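Hypothetical protein yfcE (Escherichia coli, PDB 1SU1) is a zinc-binding alpha/beta protein of the calcineurin-like phosphoesterase superfamily whose precise biological role remains unassigned. Local coordinates at residues M25-D33 against Y182-L190; H35-L45 against E73-L84. All coordinates share one frame; numbering follows the deposited sequence.

Contact 1: residues M25-D33 against Y182-L190; sequences MMKLMFASD and YGMLDNDVL. With ZN (zinc ion), chain F.
Strand 27-31 and strand 182-186 pair antiparallel, their axes 4.4 Å apart at closest, and four backbone hydrogen bonds, two each at Leu28-Leu185 and Phe30-Gly183, join them near the middle of a mixed sheet of the calcineurin-like phosphoesterase fold. Lys27 with Asp186 and Met29 with Met184 are the non-hydrogen-bonded pairs. Beyond the last bridge Asn187 continues the pattern: its N bonds to Met26 O, and its side-chain OD1 accepts the hydrogen of Met26 N in the carbonyl plane at 3.2 Å.

Leu28, Phe30 and Leu185 share one face of the sheet. The Phe30 ring turns its edge to the partner strand, with Gly183 C and Leu185 N near the ring plane and CE1 3.8 Å from Leu185 CB. Gly183, opposite Phe30, brings no side chain to this crowded face. The Leu185 and Met26 side chains cross at about a right angle, CD1 of the leucine 3.6 Å from CG of the methionine, while Leu28 CD1 lies alongside. Val148 of strand 146-148 packs on Phe30, and Leu119 of a second subunit on Leu28.

On the other face, under helix 38-51, Met29 is fully extended (chi1 -179°, chi2 174°), which carries its CE to Tyr182 CD2 at 3.5 Å. Its SD lies obliquely to the ring, 5.3 Å from the centroid, a Met-aromatic contact. Met184 instead folds back at chi2 and chi3, laying its methyl against the Met29 stem. Lys27 runs its aliphatic chain past Asp186, but its NZ bonds to Ser51 O.

Just past the strand, Asp33 OD1 binds zinc at 1.9 Å, while its OD2 receives a hydrogen bond from Ser32 OG at 2.6 Å, from above the carboxylate plane.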
loop_
_atom_site.group_PDB
_atom_site.type_symbol
_atom_site.label_atom_id
_atom_site.label_comp_id
_atom_site.label_asym_id
_atom_site.label_seq_id
_atom_site.Cartn_x
_atom_site.Cartn_y
_atom_site.Cartn_z
ATOM N N MET A 25 31.654 -18.230 1.161
ATOM C CA MET A 25 30.496 -18.323 0.228
ATOM C C MET A 25 29.436 -17.294 0.632
ATOM O O MET A 25 29.290 -16.260 -0.022
ATOM C CB MET A 25 29.894 -19.731 0.273
ATOM C CG MET A 25 29.235 -20.196 -1.022
ATOM S SD MET A 25 30.359 -21.159 -2.069
ATOM C CE MET A 25 30.328 -20.239 -3.594
ATOM N N MET A 26 28.711 -17.576 1.715
ATOM C CA MET A 26 27.662 -16.674 2.194
ATOM C C MET A 26 27.418 -16.797 3.702
ATOM O O MET A 26 27.062 -17.870 4.191
ATOM C CB MET A 26 26.349 -16.964 1.457
ATOM C CG MET A 26 25.197 -16.031 1.804
ATOM S SD MET A 26 24.800 -14.907 0.462
ATOM C CE MET A 26 24.923 -13.331 1.282
ATOM N N LYS A 27 27.581 -15.694 4.429
ATOM C CA LYS A 27 27.356 -15.700 5.871
ATOM C C LYS A 27 26.404 -14.586 6.295
ATOM O O LYS A 27 26.676 -13.415 6.082
ATOM C CB LYS A 27 28.691 -15.558 6.617
ATOM C CG LYS A 27 28.583 -15.792 8.117
ATOM C CD LYS A 27 29.959 -15.906 8.773
ATOM C CE LYS A 27 29.828 -16.200 10.262
ATOM N NZ LYS A 27 31.153 -16.424 10.910
ATOM N N LEU A 28 25.295 -14.953 6.922
ATOM C CA LEU A 28 24.331 -13.954 7.357
ATOM C C LEU A 28 23.809 -14.180 8.775
ATOM O O LEU A 28 23.666 -15.312 9.221
ATOM C CB LEU A 28 23.131 -13.937 6.403
ATOM C CG LEU A 28 23.392 -13.906 4.894
ATOM C CD1 LEU A 28 22.102 -14.279 4.162
ATOM C CD2 LEU A 28 23.900 -12.553 4.480
ATOM N N MET A 29 23.511 -13.084 9.465
ATOM C CA MET A 29 22.943 -13.147 10.803
ATOM C C MET A 29 21.502 -12.636 10.709
ATOM O O MET A 29 21.230 -11.675 9.998
ATOM C CB MET A 29 23.735 -12.271 11.777
ATOM C CG MET A 29 23.192 -12.335 13.206
ATOM S SD MET A 29 24.222 -11.443 14.419
ATOM C CE MET A 29 23.075 -11.347 15.782
ATOM N N PHE A 30 20.597 -13.280 11.436
ATOM C CA PHE A 30 19.185 -12.911 11.453
ATOM C C PHE A 30 18.688 -12.542 12.846
ATOM O O PHE A 30 19.007 -13.213 13.825
ATOM C CB PHE A 30 18.311 -14.066 10.953
ATOM C CG PHE A 30 18.684 -14.575 9.590
ATOM C CD1 PHE A 30 19.757 -15.450 9.432
ATOM C CD2 PHE A 30 17.959 -14.183 8.458
ATOM C CE1 PHE A 30 20.104 -15.933 8.164
ATOM C CE2 PHE A 30 18.298 -14.655 7.194
ATOM C CZ PHE A 30 19.370 -15.532 7.043
ATOM N N ALA A 31 17.897 -11.477 12.916
ATOM C CA ALA A 31 17.285 -11.019 14.156
ATOM C C ALA A 31 15.829 -10.694 13.794
ATOM O O ALA A 31 15.574 -10.077 12.756
ATOM C CB ALA A 31 17.992 -9.770 14.664
ATOM N N SER A 32 14.885 -11.092 14.641
ATOM C CA SER A 32 13.480 -10.832 14.369
ATOM C C SER A 32 12.670 -10.493 15.619
ATOM O O SER A 32 13.028 -10.876 16.729
ATOM C CB SER A 32 12.848 -12.047 13.668
ATOM O OG SER A 32 11.492 -11.790 13.321
ATOM N N ASP A 33 11.573 -9.768 15.413
ATOM C CA ASP A 33 10.660 -9.368 16.475
ATOM C C ASP A 33 11.371 -8.772 17.706
ATOM O O ASP A 33 11.267 -9.295 18.831
ATOM C CB ASP A 33 9.799 -10.573 16.868
ATOM C CG ASP A 33 8.905 -11.062 15.706
ATOM O OD1 ASP A 33 7.742 -10.596 15.574
ATOM O OD2 ASP A 33 9.379 -11.897 14.905
ATOM N N TYR A 182 18.267 -15.791 18.005
ATOM C CA TYR A 182 18.634 -15.126 16.764
ATOM C C TYR A 182 18.972 -16.240 15.781
ATOM O O TYR A 182 18.869 -17.414 16.128
ATOM C CB TYR A 182 19.823 -14.167 16.946
ATOM C CG TYR A 182 21.173 -14.792 17.251
ATOM C CD1 TYR A 182 21.433 -15.380 18.493
ATOM C CD2 TYR A 182 22.217 -14.720 16.325
ATOM C CE1 TYR A 182 22.705 -15.881 18.802
ATOM C CE2 TYR A 182 23.486 -15.215 16.622
ATOM C CZ TYR A 182 23.723 -15.790 17.865
ATOM O OH TYR A 182 24.977 -16.265 18.161
ATOM N N GLY A 183 19.364 -15.890 14.558
ATOM C CA GLY A 183 19.671 -16.927 13.585
ATOM C C GLY A 183 20.927 -16.642 12.803
ATOM O O GLY A 183 21.430 -15.525 12.802
ATOM N N MET A 184 21.444 -17.661 12.134
ATOM C CA MET A 184 22.663 -17.500 11.358
ATOM C C MET A 184 22.671 -18.442 10.159
ATOM O O MET A 184 22.115 -19.537 10.212
ATOM C CB MET A 184 23.889 -17.806 12.239
ATOM C CG MET A 184 25.224 -17.316 11.690
ATOM S SD MET A 184 25.480 -15.540 11.938
ATOM C CE MET A 184 24.839 -15.336 13.595
ATOM N N LEU A 185 23.293 -17.995 9.075
ATOM C CA LEU A 185 23.437 -18.817 7.883
ATOM C C LEU A 185 24.942 -18.899 7.726
ATOM O O LEU A 185 25.611 -17.871 7.631
ATOM C CB LEU A 185 22.824 -18.130 6.651
ATOM C CG LEU A 185 22.754 -18.817 5.264
ATOM C CD1 LEU A 185 23.701 -18.132 4.294
ATOM C CD2 LEU A 185 23.047 -20.300 5.358
ATOM N N ASP A 186 25.486 -20.107 7.760
ATOM C CA ASP A 186 26.913 -20.255 7.581
ATOM C C ASP A 186 27.107 -21.169 6.390
ATOM O O ASP A 186 27.270 -22.389 6.528
ATOM C CB ASP A 186 27.577 -20.825 8.833
ATOM C CG ASP A 186 29.097 -20.820 8.731
ATOM O OD1 ASP A 186 29.657 -19.835 8.187
ATOM O OD2 ASP A 186 29.733 -21.795 9.196
ATOM N N ASN A 187 27.037 -20.549 5.215
ATOM C CA ASN A 187 27.185 -21.230 3.939
ATOM C C ASN A 187 26.024 -22.171 3.605
ATOM O O ASN A 187 25.168 -21.813 2.794
ATOM C CB ASN A 187 28.526 -21.966 3.902
ATOM C CG ASN A 187 29.699 -21.035 4.183
ATOM O OD1 ASN A 187 29.803 -19.955 3.595
ATOM N ND2 ASN A 187 30.584 -21.448 5.084
ATOM N N ASP A 188 25.970 -23.350 4.224
ATOM C CA ASP A 188 24.888 -24.290 3.935
ATOM C C ASP A 188 24.051 -24.772 5.119
ATOM O O ASP A 188 23.288 -25.728 4.985
ATOM C CB ASP A 188 25.426 -25.509 3.189
ATOM C CG ASP A 188 26.492 -26.258 3.981
ATOM O OD1 ASP A 188 26.358 -26.351 5.224
ATOM O OD2 ASP A 188 27.457 -26.763 3.360
ATOM N N VAL A 189 24.182 -24.122 6.272
ATOM C CA VAL A 189 23.390 -24.519 7.434
ATOM C C VAL A 189 22.725 -23.309 8.067
ATOM O O VAL A 189 23.331 -22.247 8.171
ATOM C CB VAL A 189 24.256 -25.244 8.517
ATOM C CG1 VAL A 189 23.385 -25.598 9.724
ATOM C CG2 VAL A 189 24.882 -26.515 7.934
ATOM N N LEU A 190 21.465 -23.472 8.461
ATOM C CA LEU A 190 20.719 -22.400 9.106
ATOM C C LEU A 190 20.500 -22.806 10.562
ATOM O O LEU A 190 19.946 -23.872 10.832
ATOM C CB LEU A 190 19.366 -22.197 8.419
ATOM C CG LEU A 190 19.371 -21.436 7.086
ATOM C CD1 LEU A 190 18.062 -21.686 6.349
ATOM C CD2 LEU A 190 19.577 -19.951 7.353
HETATM ZN ZN ZN F . 6.420 -9.930 16.733
#

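Contact 2: residues H35-L45 against E73-L84. Unlike the reference sequence in segment 73-84: Val81 (reference Ala). With ZN (zinc ion), chain F.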
loop_
_atom_site.group_PDB
_atom_site.type_symbol
_atom_site.label_atom_id
_atom_site.label_comp_id
_atom_site.label_asym_id
_atom_site.label_seq_id
_atom_site.Cartn_x
_atom_site.Cartn_y
_atom_site.Cartn_z
ATOM N N HIS A 35 10.784 -5.644 18.771
ATOM C CA HIS A 35 9.729 -4.948 19.501
ATOM C C HIS A 35 10.187 -3.882 20.501
ATOM O O HIS A 35 9.571 -3.704 21.554
ATOM C CB HIS A 35 8.842 -5.962 20.231
ATOM C CG HIS A 35 7.963 -6.770 19.323
ATOM N ND1 HIS A 35 6.897 -6.224 18.636
ATOM C CD2 HIS A 35 7.967 -8.089 19.018
ATOM C CE1 HIS A 35 6.283 -7.172 17.952
ATOM N NE2 HIS A 35 6.912 -8.313 18.167
ATOM N N GLY A 36 11.264 -3.177 20.182
ATOM C CA GLY A 36 11.732 -2.121 21.065
ATOM C C GLY A 36 12.610 -2.490 22.263
ATOM O O GLY A 36 12.936 -1.614 23.059
ATOM N N SER A 37 12.974 -3.764 22.407
ATOM C CA SER A 37 13.818 -4.213 23.520
ATOM C C SER A 37 15.269 -3.759 23.362
ATOM O O SER A 37 15.992 -4.263 22.504
ATOM C CB SER A 37 13.782 -5.741 23.625
ATOM O OG SER A 37 14.577 -6.199 24.702
ATOM N N LEU A 38 15.694 -2.796 24.173
ATOM C CA LEU A 38 17.072 -2.307 24.085
ATOM C C LEU A 38 18.133 -3.369 24.446
ATOM O O LEU A 38 19.166 -3.471 23.782
ATOM C CB LEU A 38 17.251 -1.066 24.971
ATOM C CG LEU A 38 18.666 -0.478 25.072
ATOM C CD1 LEU A 38 19.228 -0.214 23.678
ATOM C CD2 LEU A 38 18.623 0.804 25.883
ATOM N N PRO A 39 17.892 -4.176 25.498
ATOM C CA PRO A 39 18.885 -5.201 25.865
ATOM C C PRO A 39 19.101 -6.207 24.728
ATOM O O PRO A 39 20.240 -6.534 24.377
ATOM C CB PRO A 39 18.278 -5.863 27.111
ATOM C CG PRO A 39 17.452 -4.754 27.708
ATOM C CD PRO A 39 16.805 -4.120 26.492
ATOM N N ALA A 40 18.008 -6.705 24.158
ATOM C CA ALA A 40 18.121 -7.653 23.057
ATOM C C ALA A 40 18.903 -7.012 21.912
ATOM O O ALA A 40 19.745 -7.651 21.295
ATOM C CB ALA A 40 16.733 -8.079 22.591
ATOM N N THR A 41 18.644 -5.730 21.658
ATOM C CA THR A 41 19.322 -4.998 20.583
ATOM C C THR A 41 20.827 -4.851 20.794
ATOM O O THR A 41 21.627 -5.058 19.874
ATOM C CB THR A 41 18.726 -3.576 20.414
ATOM O OG1 THR A 41 17.330 -3.683 20.129
ATOM C CG2 THR A 41 19.416 -2.823 19.294
ATOM N N GLU A 42 21.232 -4.471 22.000
ATOM C CA GLU A 42 22.661 -4.316 22.254
ATOM C C GLU A 42 23.398 -5.645 22.129
ATOM O O GLU A 42 24.501 -5.695 21.600
ATOM C CB GLU A 42 22.878 -3.640 23.613
ATOM C CG GLU A 42 22.655 -2.132 23.475
ATOM C CD GLU A 42 22.581 -1.381 24.786
ATOM O OE1 GLU A 42 22.221 -1.994 25.812
ATOM O OE2 GLU A 42 22.858 -0.160 24.780
ATOM N N ARG A 43 22.761 -6.723 22.561
ATOM C CA ARG A 43 23.353 -8.052 22.471
ATOM C C ARG A 43 23.457 -8.498 21.005
ATOM O O ARG A 43 24.503 -9.011 20.572
ATOM C CB ARG A 43 22.508 -9.039 23.281
ATOM C CG ARG A 43 22.933 -10.508 23.186
ATOM C CD ARG A 43 24.333 -10.780 23.738
ATOM N NE ARG A 43 24.524 -12.221 23.900
ATOM C CZ ARG A 43 25.702 -12.829 24.049
ATOM N NH1 ARG A 43 26.828 -12.123 24.054
ATOM N NH2 ARG A 43 25.751 -14.151 24.195
ATOM N N VAL A 44 22.374 -8.303 20.244
ATOM C CA VAL A 44 22.366 -8.660 18.827
ATOM C C VAL A 44 23.529 -7.966 18.147
ATOM O O VAL A 44 24.259 -8.567 17.357
ATOM C CB VAL A 44 21.063 -8.187 18.119
ATOM C CG1 VAL A 44 21.250 -8.220 16.603
ATOM C CG2 VAL A 44 19.896 -9.061 18.523
ATOM N N LEU A 45 23.683 -6.682 18.450
ATOM C CA LEU A 45 24.746 -5.887 17.855
ATOM C C LEU A 45 26.164 -6.296 18.273
ATOM O O LEU A 45 27.109 -6.125 17.496
ATOM C CB LEU A 45 24.512 -4.400 18.147
ATOM C CG LEU A 45 23.679 -3.605 17.122
ATOM C CD1 LEU A 45 22.430 -4.365 16.726
ATOM C CD2 LEU A 45 23.307 -2.251 17.720
ATOM N N GLU A 73 11.081 -6.790 28.091
ATOM C CA GLU A 73 12.077 -6.339 29.064
ATOM C C GLU A 73 12.967 -5.271 28.434
ATOM O O GLU A 73 13.439 -5.441 27.307
ATOM C CB GLU A 73 12.951 -7.520 29.520
ATOM C CG GLU A 73 12.375 -8.348 30.671
ATOM C CD GLU A 73 13.260 -9.540 31.041
ATOM O OE1 GLU A 73 14.504 -9.385 31.064
ATOM O OE2 GLU A 73 12.711 -10.630 31.318
ATOM N N GLY A 74 13.188 -4.172 29.152
ATOM C CA GLY A 74 14.046 -3.115 28.641
ATOM C C GLY A 74 13.505 -2.331 27.447
ATOM O O GLY A 74 14.272 -1.874 26.591
ATOM N N TYR A 75 12.187 -2.168 27.394
ATOM C CA TYR A 75 11.529 -1.438 26.311
ATOM C C TYR A 75 12.023 0.001 26.241
ATOM O O TYR A 75 11.699 0.808 27.107
ATOM C CB TYR A 75 10.012 -1.452 26.536
ATOM C CG TYR A 75 9.225 -0.883 25.387
ATOM C CD1 TYR A 75 9.153 -1.559 24.165
ATOM C CD2 TYR A 75 8.567 0.343 25.507
ATOM C CE1 TYR A 75 8.446 -1.031 23.089
ATOM C CE2 TYR A 75 7.851 0.881 24.432
ATOM C CZ TYR A 75 7.801 0.187 23.229
ATOM O OH TYR A 75 7.124 0.716 22.163
ATOM N N ALA A 76 12.803 0.321 25.211
ATOM C CA ALA A 76 13.333 1.675 25.039
ATOM C C ALA A 76 13.533 2.013 23.548
ATOM O O ALA A 76 14.670 2.206 23.076
ATOM C CB ALA A 76 14.652 1.818 25.788
ATOM N N PRO A 77 12.420 2.130 22.800
ATOM C CA PRO A 77 12.374 2.438 21.360
ATOM C C PRO A 77 13.355 3.509 20.894
ATOM O O PRO A 77 14.138 3.288 19.971
ATOM C CB PRO A 77 10.924 2.880 21.141
ATOM C CG PRO A 77 10.184 2.128 22.170
ATOM C CD PRO A 77 11.071 2.215 23.389
ATOM N N ALA A 78 13.301 4.674 21.528
ATOM C CA ALA A 78 14.171 5.773 21.149
ATOM C C ALA A 78 15.633 5.354 21.138
ATOM O O ALA A 78 16.362 5.651 20.189
ATOM C CB ALA A 78 13.967 6.950 22.088
ATOM N N LYS A 79 16.066 4.651 22.182
ATOM C CA LYS A 79 17.463 4.229 22.250
ATOM C C LYS A 79 17.776 3.131 21.239
ATOM O O LYS A 79 18.850 3.122 20.647
ATOM C CB LYS A 79 17.823 3.763 23.669
ATOM C CG LYS A 79 19.321 3.643 23.913
ATOM C CD LYS A 79 20.021 4.993 23.787
ATOM C CE LYS A 79 21.526 4.865 24.021
ATOM N NZ LYS A 79 22.232 6.178 23.925
ATOM N N VAL A 80 16.852 2.198 21.037
ATOM C CA VAL A 80 17.100 1.138 20.051
ATOM C C VAL A 80 17.416 1.755 18.681
ATOM O O VAL A 80 18.264 1.239 17.935
ATOM C CB VAL A 80 15.893 0.189 19.900
ATOM C CG1 VAL A 80 16.095 -0.725 18.705
ATOM C CG2 VAL A 80 15.729 -0.651 21.159
ATOM N N VAL A 81 16.763 2.879 18.376
ATOM C CA VAL A 81 16.972 3.575 17.106
ATOM C C VAL A 81 18.418 4.038 16.933
ATOM O O VAL A 81 19.046 3.774 15.902
ATOM C CB VAL A 81 16.032 4.808 16.985
ATOM C CG1 VAL A 81 16.399 5.634 15.769
ATOM C CG2 VAL A 81 14.594 4.351 16.901
ATOM N N GLU A 82 18.931 4.755 17.930
ATOM C CA GLU A 82 20.308 5.251 17.904
ATOM C C GLU A 82 21.284 4.099 17.679
ATOM O O GLU A 82 22.224 4.210 16.889
ATOM C CB GLU A 82 20.672 5.930 19.234
ATOM C CG GLU A 82 20.274 7.384 19.366
ATOM C CD GLU A 82 20.513 7.921 20.782
ATOM O OE1 GLU A 82 21.617 7.685 21.332
ATOM O OE2 GLU A 82 19.602 8.583 21.340
ATOM N N ARG A 83 21.054 2.996 18.385
ATOM C CA ARG A 83 21.929 1.832 18.284
ATOM C C ARG A 83 21.869 1.116 16.932
ATOM O O ARG A 83 22.907 0.747 16.374
ATOM C CB ARG A 83 21.616 0.855 19.420
ATOM C CG ARG A 83 22.054 1.352 20.813
ATOM C CD ARG A 83 23.580 1.437 20.928
ATOM N NE ARG A 83 24.044 1.394 22.314
ATOM C CZ ARG A 83 24.156 2.453 23.112
ATOM N NH1 ARG A 83 23.842 3.662 22.670
ATOM N NH2 ARG A 83 24.579 2.303 24.361
ATOM N N LEU A 84 20.669 0.916 16.387
ATOM C CA LEU A 84 20.584 0.252 15.087
ATOM C C LEU A 84 21.192 1.116 13.978
ATOM O O LEU A 84 21.788 0.594 13.040
ATOM C CB LEU A 84 19.131 -0.108 14.751
ATOM C CG LEU A 84 18.515 -1.219 15.611
ATOM C CD1 LEU A 84 17.056 -1.406 15.260
ATOM C CD2 LEU A 84 19.292 -2.519 15.399
HETATM ZN ZN ZN F . 6.420 -9.930 16.733
#
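Three hydrogen bonds join the turn Gly36-Ser37 and the first helical residue, Leu38, to the approach to helix 77-84. Ala76 N binds Gly36 O at 2.9 Å, Leu38 N binds Gly74 O from above the carbonyl plane, and Ser37 OG lies nearly in line with the Glu73 C=O, 2.9 Å from O. Ser37 and Ala76 are the N-caps of the two helices, which then run nearly parallel (12°), 9.5 Å apart. The two glycines leave room for side chains, Tyr75 CE1 by Gly36 CA and the Pro39 ring by Gly74 CA. The Tyr75 ring meets His35 O with its edge.

Apolar contacts fill the groove between the helices. Leu38 CD2 rests on Lys79 CG at 3.5 Å, and both Val80 methyls face Thr41 OG1, whose hydrogen goes to Ser37 O. Further along, Leu84 CD2 touches both Thr41 CG2 and Leu45 CD1.

Arg83 is a knob among Leu38, Thr41, Glu42 and Leu45; with CG anti to the carbonyl carbon (chi1 -71°) and a bend at chi2, its guanidinium swings to Glu42, where NH2 forms a salt bridge with OE2 at 3.0 Å, the two planes 36° apart.

His35 NE2 binds zinc at 2.2 Å, and its ND1 bonds to Asn64 O. Polar bonds thus fix the helix starts beside a zinc ligand, while aliphatic packing and one ion pair hold the helices together farther along.

Overall arrangement
From the N terminus, strand 27-31 leads through the zinc ligands Asp33 and His35 into helix 38-51, so the first segments of both contacts follow one another. Contact 2 closes the shorter loop, from 35-45 to 73-84, pairing this helix with helix 77-85. Contact 1 closes only when the chain returns at strand 181-186, 149 residues on, so contact 2 is nested inside its loop. Their centres are 20 Å apart, yet they meet where Met29 and Ala31 pack against Val44. Contact 1 thus knits the sheet, contact 2 pairs the helices, and each supplies a ligand to the same zinc ion, which His153 also binds.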